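Local coordinates for protein fructose transport system repressor FruR (Pseudomonas putida, PDB 3O75) that probably regulates transcription by binding specific DNA sequences, and holds fructose 1-phosphate in the cleft between the two lobes of its sugar-binding domain, at residues A56-A61 and K81-I86; A124-R129 and L184-Y189; F214-L219 and V227-Q232. All coordinates share one frame; numbering follows the deposited sequence.

Contact 1 of 3, residues A56-A61 and K81-I86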
# COMPACT_ATOMS: atom_id res chain seq x y z
N ALA A 56 23.33 9.38 8.97
CA ALA A 56 24.52 8.59 8.68
C ALA A 56 24.59 8.31 7.18
O ALA A 56 25.65 8.39 6.57
CB ALA A 56 24.50 7.28 9.46
N ARG A 57 23.44 7.99 6.60
CA ARG A 57 23.32 7.85 5.16
C ARG A 57 23.59 9.20 4.51
O ARG A 57 23.78 9.30 3.30
CB ARG A 57 21.91 7.37 4.79
CG ARG A 57 21.86 6.09 3.97
CD ARG A 57 21.85 4.84 4.86
NE ARG A 57 22.97 4.80 5.80
CZ ARG A 57 23.51 3.68 6.28
NH1 ARG A 57 23.04 2.50 5.90
NH2 ARG A 57 24.52 3.74 7.14
N ARG A 58 23.60 10.24 5.34
CA ARG A 58 23.69 11.62 4.89
C ARG A 58 22.92 11.89 3.59
O ARG A 58 23.49 12.31 2.59
CB ARG A 58 25.14 12.11 4.78
CG ARG A 58 25.61 12.89 6.00
CD ARG A 58 26.26 14.22 5.62
NE ARG A 58 25.36 15.10 4.88
CZ ARG A 58 24.56 16.01 5.44
NH1 ARG A 58 24.54 16.16 6.76
NH2 ARG A 58 23.78 16.76 4.68
N CYS A 59 21.61 11.63 3.63
CA CYS A 59 20.73 12.00 2.53
C CYS A 59 20.71 13.52 2.44
O CYS A 59 20.97 14.21 3.43
CB CYS A 59 19.33 11.46 2.77
SG CYS A 59 19.22 9.64 2.73
N ASP A 60 20.43 14.04 1.25
CA ASP A 60 20.42 15.49 1.03
C ASP A 60 19.31 16.17 1.83
O ASP A 60 19.52 17.24 2.41
CB ASP A 60 20.28 15.82 -0.46
CG ASP A 60 21.54 15.50 -1.24
OD1 ASP A 60 22.49 14.94 -0.66
OD2 ASP A 60 21.57 15.81 -2.45
N ALA A 61 18.13 15.56 1.85
CA ALA A 61 17.01 16.09 2.62
C ALA A 61 16.14 14.95 3.15
O ALA A 61 16.20 13.83 2.65
CB ALA A 61 16.18 17.04 1.76
N LYS A 81 22.38 21.08 11.92
CA LYS A 81 23.55 20.43 11.35
C LYS A 81 23.51 20.45 9.82
O LYS A 81 24.28 19.75 9.16
CB LYS A 81 23.69 19.01 11.89
CG LYS A 81 24.01 18.96 13.38
CD LYS A 81 24.07 17.54 13.91
CE LYS A 81 24.41 17.53 15.40
NZ LYS A 81 24.38 16.15 15.96
N GLY A 82 22.60 21.25 9.27
CA GLY A 82 22.56 21.50 7.84
C GLY A 82 21.62 20.64 7.03
O GLY A 82 21.44 20.88 5.84
N LEU A 83 21.02 19.63 7.66
CA LEU A 83 20.07 18.76 6.97
C LEU A 83 18.67 19.37 6.89
O LEU A 83 18.03 19.60 7.92
CB LEU A 83 19.99 17.39 7.65
CG LEU A 83 19.03 16.38 7.02
CD1 LEU A 83 19.51 15.96 5.64
CD2 LEU A 83 18.85 15.16 7.91
N PRO A 84 18.19 19.64 5.68
CA PRO A 84 16.82 20.13 5.51
C PRO A 84 15.81 19.06 5.91
O PRO A 84 15.85 17.95 5.39
CB PRO A 84 16.73 20.40 4.00
CG PRO A 84 18.14 20.52 3.53
CD PRO A 84 18.93 19.59 4.40
N VAL A 85 14.92 19.40 6.84
CA VAL A 85 13.86 18.50 7.27
C VAL A 85 12.51 19.05 6.80
O VAL A 85 12.24 20.23 6.97
CB VAL A 85 13.82 18.36 8.80
CG1 VAL A 85 12.61 17.55 9.24
CG2 VAL A 85 15.11 17.71 9.30
N ILE A 86 11.68 18.18 6.23
CA ILE A 86 10.40 18.61 5.68
C ILE A 86 9.23 17.77 6.16
O ILE A 86 9.14 16.58 5.85
CB ILE A 86 10.44 18.59 4.14
CG1 ILE A 86 11.36 19.69 3.63
CG2 ILE A 86 9.04 18.77 3.57
CD1 ILE A 86 11.29 19.89 2.15
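L83 and P84 wedge against the backbone of C59, D60 and A61, and this is where the contact is tight. One methyl of L83 does most of the touching: CD1 lies 3.2 Å from C59 O and 3.5 Å from D60 O, so an apolar tip rests against two successive carbonyl oxygens. With CG anti to the backbone N (chi1 -180°), the leucine reaches across toward the other loop. The proline ring comes in beside it, its CD 3.1 Å from D60 O. A little further on, A61 meets P84 twice, through a CA-H...O contact of 3.5 Å from A61 CA to P84 O and through methylene against methyl, P84 CB to A61 CB, at 4.1 Å. In a Rossmann-like lobe each helix must turn back into the parallel sheet, and here two such returns run side by side: residues 56-61 lead from helix 44-56 into strand 61-64, while the segment 81-86 leads from helix 74-80 into the neighbouring strand 85-88. R58, with positive phi, is the C-prime residue of the Schellman motif that ends the first helix. P84 and I86 then pair with L62 through backbone hydrogen bonds, while the D60 carboxylate is hydrogen-bonded to T2 and R3, and I249 of helix 234-251 covers A61. Toward solvent the fit slackens. The exposed R58 guanidinium approaches obliquely, NH1 staying 4.3 Å from K81 O, and the extended K81 chain leads off to a salt bridge with E77.

Contact 2 of 3, residues A124-R129 and L184-Y189; sequences ALIGAR and LVTTSY. With F1X (1-O-phosphono-beta-D-fructofuranose), chain C.
A124-I126 and L184-T186 are paired parallel strands of the C-terminal lobe's central sheet, and the second strand runs straight into the loop and helix start that receive the phosphate of the sugar. Three backbone bonds set the register: V185 N to A124 O, I126 N to V185 O at 2.8 Å, and T187 N to I126 O at 3.1 Å, the last reaching just beyond the second strand. On one face L184 CD1 packs against I126 CG1 at 3.8 Å and also meets the A124 methyl. On the other, the side chains of L125 and T187 cross at about a right angle, L125 CD1 lying 3.8 Å from T187 CG2. The T187 hydroxyl lies between its own backbone N and carbonyl carbon (chi1 64°), which sets OG1 only 3.2 Å from G127 CA; a CB at G127 would be tight there. From the same OG1 a water, 3.0 Å away, bridges back to A128 N at 3.2 Å. Past T187, S188 takes the N-cap position and Y189 N gives a nearly straight bond to F1X O3P (2.9 Å, 171°), so the start of helix 189-200 faces the phosphate and its dipole probably steadies the negative charge. R138 and R263 are among the further hydrogen-bonding partners of the ligand. L125 and V185 lie under F142 of helix 133-145, whereas I126 and L184 meet M170 of helix 163-177, L184 and T186 meet V195 of helix 189-200, and strand 152-158 pairs with the outer side of strand 122-128.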
# COMPACT_ATOMS: atom_id res chain seq x y z
N ALA A 124 -21.37 9.34 15.57
CA ALA A 124 -20.15 9.02 16.31
C ALA A 124 -18.88 9.39 15.57
O ALA A 124 -18.86 9.47 14.34
CB ALA A 124 -20.12 7.54 16.68
N LEU A 125 -17.82 9.62 16.33
CA LEU A 125 -16.49 9.81 15.78
C LEU A 125 -15.63 8.61 16.14
O LEU A 125 -15.62 8.17 17.30
CB LEU A 125 -15.85 11.09 16.33
CG LEU A 125 -14.43 11.39 15.84
CD1 LEU A 125 -14.44 11.79 14.37
CD2 LEU A 125 -13.78 12.48 16.68
N ILE A 126 -14.91 8.07 15.16
CA ILE A 126 -13.92 7.04 15.44
C ILE A 126 -12.55 7.47 14.92
O ILE A 126 -12.34 7.60 13.72
CB ILE A 126 -14.31 5.67 14.85
CG1 ILE A 126 -15.42 5.04 15.69
CG2 ILE A 126 -13.10 4.75 14.78
CD1 ILE A 126 -15.75 3.61 15.30
N GLY A 127 -11.64 7.72 15.86
CA GLY A 127 -10.29 8.15 15.53
C GLY A 127 -9.25 7.39 16.34
O GLY A 127 -9.54 6.36 16.93
N ALA A 128 -8.03 7.91 16.35
CA ALA A 128 -6.94 7.26 17.06
C ALA A 128 -5.85 8.28 17.38
O ALA A 128 -5.80 9.36 16.78
CB ALA A 128 -6.37 6.11 16.23
N ARG A 129 -4.97 7.94 18.32
CA ARG A 129 -3.86 8.81 18.69
C ARG A 129 -4.33 10.22 19.04
O ARG A 129 -3.86 11.20 18.47
CB ARG A 129 -2.85 8.89 17.54
CG ARG A 129 -2.54 7.55 16.89
CD ARG A 129 -1.53 6.78 17.71
NE ARG A 129 -0.37 7.61 18.02
CZ ARG A 129 0.82 7.13 18.36
NH1 ARG A 129 1.01 5.82 18.43
NH2 ARG A 129 1.81 7.97 18.63
N LEU A 184 -21.74 8.00 11.24
CA LEU A 184 -20.41 7.70 11.75
C LEU A 184 -19.33 8.36 10.90
O LEU A 184 -19.39 8.32 9.67
CB LEU A 184 -20.18 6.19 11.79
CG LEU A 184 -18.78 5.64 12.11
CD1 LEU A 184 -18.39 5.95 13.54
CD2 LEU A 184 -18.72 4.14 11.86
N VAL A 185 -18.33 8.96 11.56
CA VAL A 185 -17.18 9.54 10.87
C VAL A 185 -15.89 8.86 11.31
O VAL A 185 -15.58 8.80 12.50
CB VAL A 185 -17.04 11.06 11.16
CG1 VAL A 185 -15.78 11.60 10.52
CG2 VAL A 185 -18.28 11.83 10.68
N THR A 186 -15.13 8.34 10.34
CA THR A 186 -13.81 7.77 10.63
C THR A 186 -12.72 8.73 10.14
O THR A 186 -12.84 9.32 9.07
CB THR A 186 -13.62 6.36 10.01
OG1 THR A 186 -13.95 6.39 8.62
CG2 THR A 186 -14.52 5.35 10.70
N THR A 187 -11.66 8.87 10.94
CA THR A 187 -10.60 9.84 10.67
C THR A 187 -9.46 9.30 9.79
O THR A 187 -8.44 9.97 9.62
CB THR A 187 -9.99 10.38 11.97
OG1 THR A 187 -9.36 9.31 12.68
CG2 THR A 187 -11.06 11.00 12.84
N SER A 188 -9.64 8.10 9.26
CA SER A 188 -8.66 7.51 8.34
C SER A 188 -9.31 6.30 7.71
O SER A 188 -10.10 5.61 8.36
CB SER A 188 -7.40 7.09 9.11
OG SER A 188 -6.50 6.38 8.27
N TYR A 189 -9.01 6.03 6.44
CA TYR A 189 -9.68 4.91 5.78
C TYR A 189 -9.33 3.59 6.47
O TYR A 189 -10.17 2.69 6.57
CB TYR A 189 -9.35 4.80 4.29
CG TYR A 189 -10.13 3.68 3.64
CD1 TYR A 189 -11.46 3.87 3.28
CD2 TYR A 189 -9.57 2.43 3.44
CE1 TYR A 189 -12.20 2.86 2.71
CE2 TYR A 189 -10.31 1.40 2.86
CZ TYR A 189 -11.63 1.63 2.50
OH TYR A 189 -12.38 0.63 1.93
C1 F1X C . -3.94 8.94 5.98
O1 F1X C . -5.03 8.09 5.66
P1 F1X C . -6.29 8.71 4.88
C2 F1X C . -4.00 9.28 7.46
O2 F1X C . -5.36 9.54 7.84
C3 F1X C . -3.13 10.50 7.76
O3 F1X C . -3.80 11.72 7.46
C4 F1X C . -2.86 10.31 9.23
O4 F1X C . -1.75 11.06 9.72
C5 F1X C . -2.56 8.82 9.20
O5 F1X C . -3.49 8.23 8.28
C6 F1X C . -2.63 8.23 10.59
O6 F1X C . -1.31 8.37 11.10
O1P F1X C . -6.79 9.81 5.79
O2P F1X C . -5.72 9.20 3.58
O3P F1X C . -7.24 7.54 4.76
O HOH W 1 -7.78 10.70 14.80

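Contact 3 of 3, residues F214-L219 and V227-Q232. With F1X (1-O-phosphono-beta-D-fructofuranose), chain C.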
# COMPACT_ATOMS: atom_id res chain seq x y z
N PHE A 214 -12.36 9.95 6.37
CA PHE A 214 -11.13 10.44 5.79
C PHE A 214 -10.55 9.34 4.92
O PHE A 214 -10.68 8.16 5.24
CB PHE A 214 -10.14 10.83 6.89
CG PHE A 214 -10.26 12.25 7.34
CD1 PHE A 214 -11.32 12.67 8.12
CD2 PHE A 214 -9.30 13.18 6.97
CE1 PHE A 214 -11.44 13.99 8.52
CE2 PHE A 214 -9.41 14.50 7.37
CZ PHE A 214 -10.48 14.91 8.14
N GLY A 215 -9.91 9.72 3.82
CA GLY A 215 -9.40 8.76 2.87
C GLY A 215 -10.47 8.34 1.87
O GLY A 215 -11.60 8.82 1.91
N ASP A 216 -10.09 7.44 0.97
CA ASP A 216 -10.98 6.97 -0.08
C ASP A 216 -10.45 5.65 -0.61
O ASP A 216 -9.27 5.34 -0.44
CB ASP A 216 -11.04 8.01 -1.22
CG ASP A 216 -12.13 7.70 -2.23
OD1 ASP A 216 -13.12 7.03 -1.86
OD2 ASP A 216 -12.01 8.14 -3.39
N ASN A 217 -11.31 4.86 -1.24
CA ASN A 217 -10.89 3.56 -1.77
C ASN A 217 -11.80 3.10 -2.90
O ASN A 217 -12.99 3.43 -2.91
CB ASN A 217 -10.87 2.51 -0.64
CG ASN A 217 -10.25 1.19 -1.08
OD1 ASN A 217 -10.94 0.32 -1.63
ND2 ASN A 217 -8.95 1.04 -0.85
N GLN A 218 -11.24 2.34 -3.84
CA GLN A 218 -12.00 1.85 -4.98
C GLN A 218 -13.26 1.14 -4.50
O GLN A 218 -14.33 1.27 -5.10
CB GLN A 218 -11.16 0.90 -5.83
CG GLN A 218 -11.78 0.55 -7.18
CD GLN A 218 -10.98 -0.47 -7.95
OE1 GLN A 218 -10.24 -1.27 -7.37
NE2 GLN A 218 -11.13 -0.47 -9.27
N LEU A 219 -13.11 0.40 -3.41
CA LEU A 219 -14.22 -0.37 -2.84
C LEU A 219 -15.46 0.49 -2.57
O LEU A 219 -16.58 0.00 -2.68
CB LEU A 219 -13.74 -1.08 -1.56
CG LEU A 219 -14.70 -1.39 -0.41
CD1 LEU A 219 -14.12 -2.48 0.48
CD2 LEU A 219 -14.96 -0.15 0.41
N VAL A 227 -20.70 6.04 0.68
CA VAL A 227 -19.82 6.62 1.69
C VAL A 227 -19.25 7.95 1.23
O VAL A 227 -18.61 8.04 0.18
CB VAL A 227 -18.65 5.68 2.01
CG1 VAL A 227 -17.73 6.32 3.04
CG2 VAL A 227 -19.16 4.33 2.50
N ASN A 228 -19.47 9.00 2.03
CA ASN A 228 -18.83 10.28 1.79
C ASN A 228 -17.36 10.23 2.21
O ASN A 228 -17.03 9.71 3.27
CB ASN A 228 -19.55 11.40 2.54
CG ASN A 228 -20.86 11.78 1.88
OD1 ASN A 228 -21.28 11.16 0.90
ND2 ASN A 228 -21.53 12.80 2.42
N ALA A 229 -16.48 10.78 1.37
CA ALA A 229 -15.05 10.62 1.59
C ALA A 229 -14.28 11.92 1.36
O ALA A 229 -14.59 12.67 0.43
CB ALA A 229 -14.51 9.51 0.70
N MET A 230 -13.28 12.15 2.20
CA MET A 230 -12.36 13.26 2.03
C MET A 230 -10.99 12.71 1.67
O MET A 230 -10.22 12.32 2.55
CB MET A 230 -12.27 14.10 3.30
CG MET A 230 -13.45 15.01 3.55
SD MET A 230 -13.44 16.49 2.51
CE MET A 230 -14.86 17.36 3.19
N ALA A 231 -10.70 12.66 0.37
CA ALA A 231 -9.45 12.09 -0.11
C ALA A 231 -8.33 13.12 -0.15
O ALA A 231 -8.55 14.26 -0.54
CB ALA A 231 -9.65 11.46 -1.48
N GLN A 232 -7.12 12.71 0.24
CA GLN A 232 -5.95 13.58 0.13
C GLN A 232 -5.63 13.81 -1.34
O GLN A 232 -5.93 12.97 -2.19
CB GLN A 232 -4.73 12.93 0.77
CG GLN A 232 -4.77 12.76 2.27
CD GLN A 232 -3.46 12.20 2.80
OE1 GLN A 232 -2.39 12.75 2.54
NE2 GLN A 232 -3.54 11.09 3.53
C1 F1X C . -3.94 8.94 5.98
O1 F1X C . -5.03 8.09 5.66
P1 F1X C . -6.29 8.71 4.88
C2 F1X C . -4.00 9.28 7.46
O2 F1X C . -5.36 9.54 7.84
C3 F1X C . -3.13 10.50 7.76
O3 F1X C . -3.80 11.72 7.46
C4 F1X C . -2.86 10.31 9.23
O4 F1X C . -1.75 11.06 9.72
C5 F1X C . -2.56 8.82 9.20
O5 F1X C . -3.49 8.23 8.28
C6 F1X C . -2.63 8.23 10.59
O6 F1X C . -1.31 8.37 11.10
O1P F1X C . -6.79 9.81 5.79
O2P F1X C . -5.72 9.20 3.58
O3P F1X C . -7.24 7.54 4.76
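The D216 carboxylate, the F214 ring and the Q232 amide are the flat groups here, and each is placed differently. D216 turns OD1 to the methyl of A229, 3.8 Å from its CB, and its own CB lies 3.7 Å from A231 CB; the same OD1 forms a salt bridge with R268. The F214 ring has phosphate oxygen O1P of the ligand at its edge, near its plane, while its side chain touches A107 and S108 of helix 104-116. Q232 points its amide at the phosphate: CG is anti to the carbonyl carbon (chi1 -67°) and the chain is extended beyond it, bringing NE2 within 2.9 Å of F1X O2P. Were Q232 cut back to an alanine, O2P would probably lose this donor and that side of the phosphate would be held less firmly. Just past strand 210-214, G215 N bonds to M230 O at 2.9 Å, the donor standing 49° out of the carbonyl plane; R263, from the antiparallel strand 257-266, gives that oxygen a second bond. G215 CA comes to 3.1 Å from O3P, where any CB would collide with the phosphate. Further along, N217 OD1 accepts from L219 N in an Asx turn. G215 and Q232 thus follow the C-terminal ends of parallel strands 210-214 and 227-231, one making room for the phosphate and the other donating to it, in the interlobe cleft where LacI-family proteins bind effectors.

Followed from the N terminus, the three contacts come in series: none nests within or crosses another. Contact 1 closes first, around strand 61-64 and helix 74-80, and belongs to the N-terminal lobe. Contact 2 spans a longer excursion, helix 133-145, strand 152-158 and helix 163-177, before the chain returns beside strand 122-128. Contact 3 closes a short loop of seven residues. Contacts 2 and 3 adjoin, T186 O accepting a probable hydrogen bond from F214 N, and both meet the phosphate, whereas the centre of contact 1 lies about 34 Å from each of theirs. Helix 234-251, which follows contact 3, carries the chain back to the lobe of contact 1, where it packs on I86.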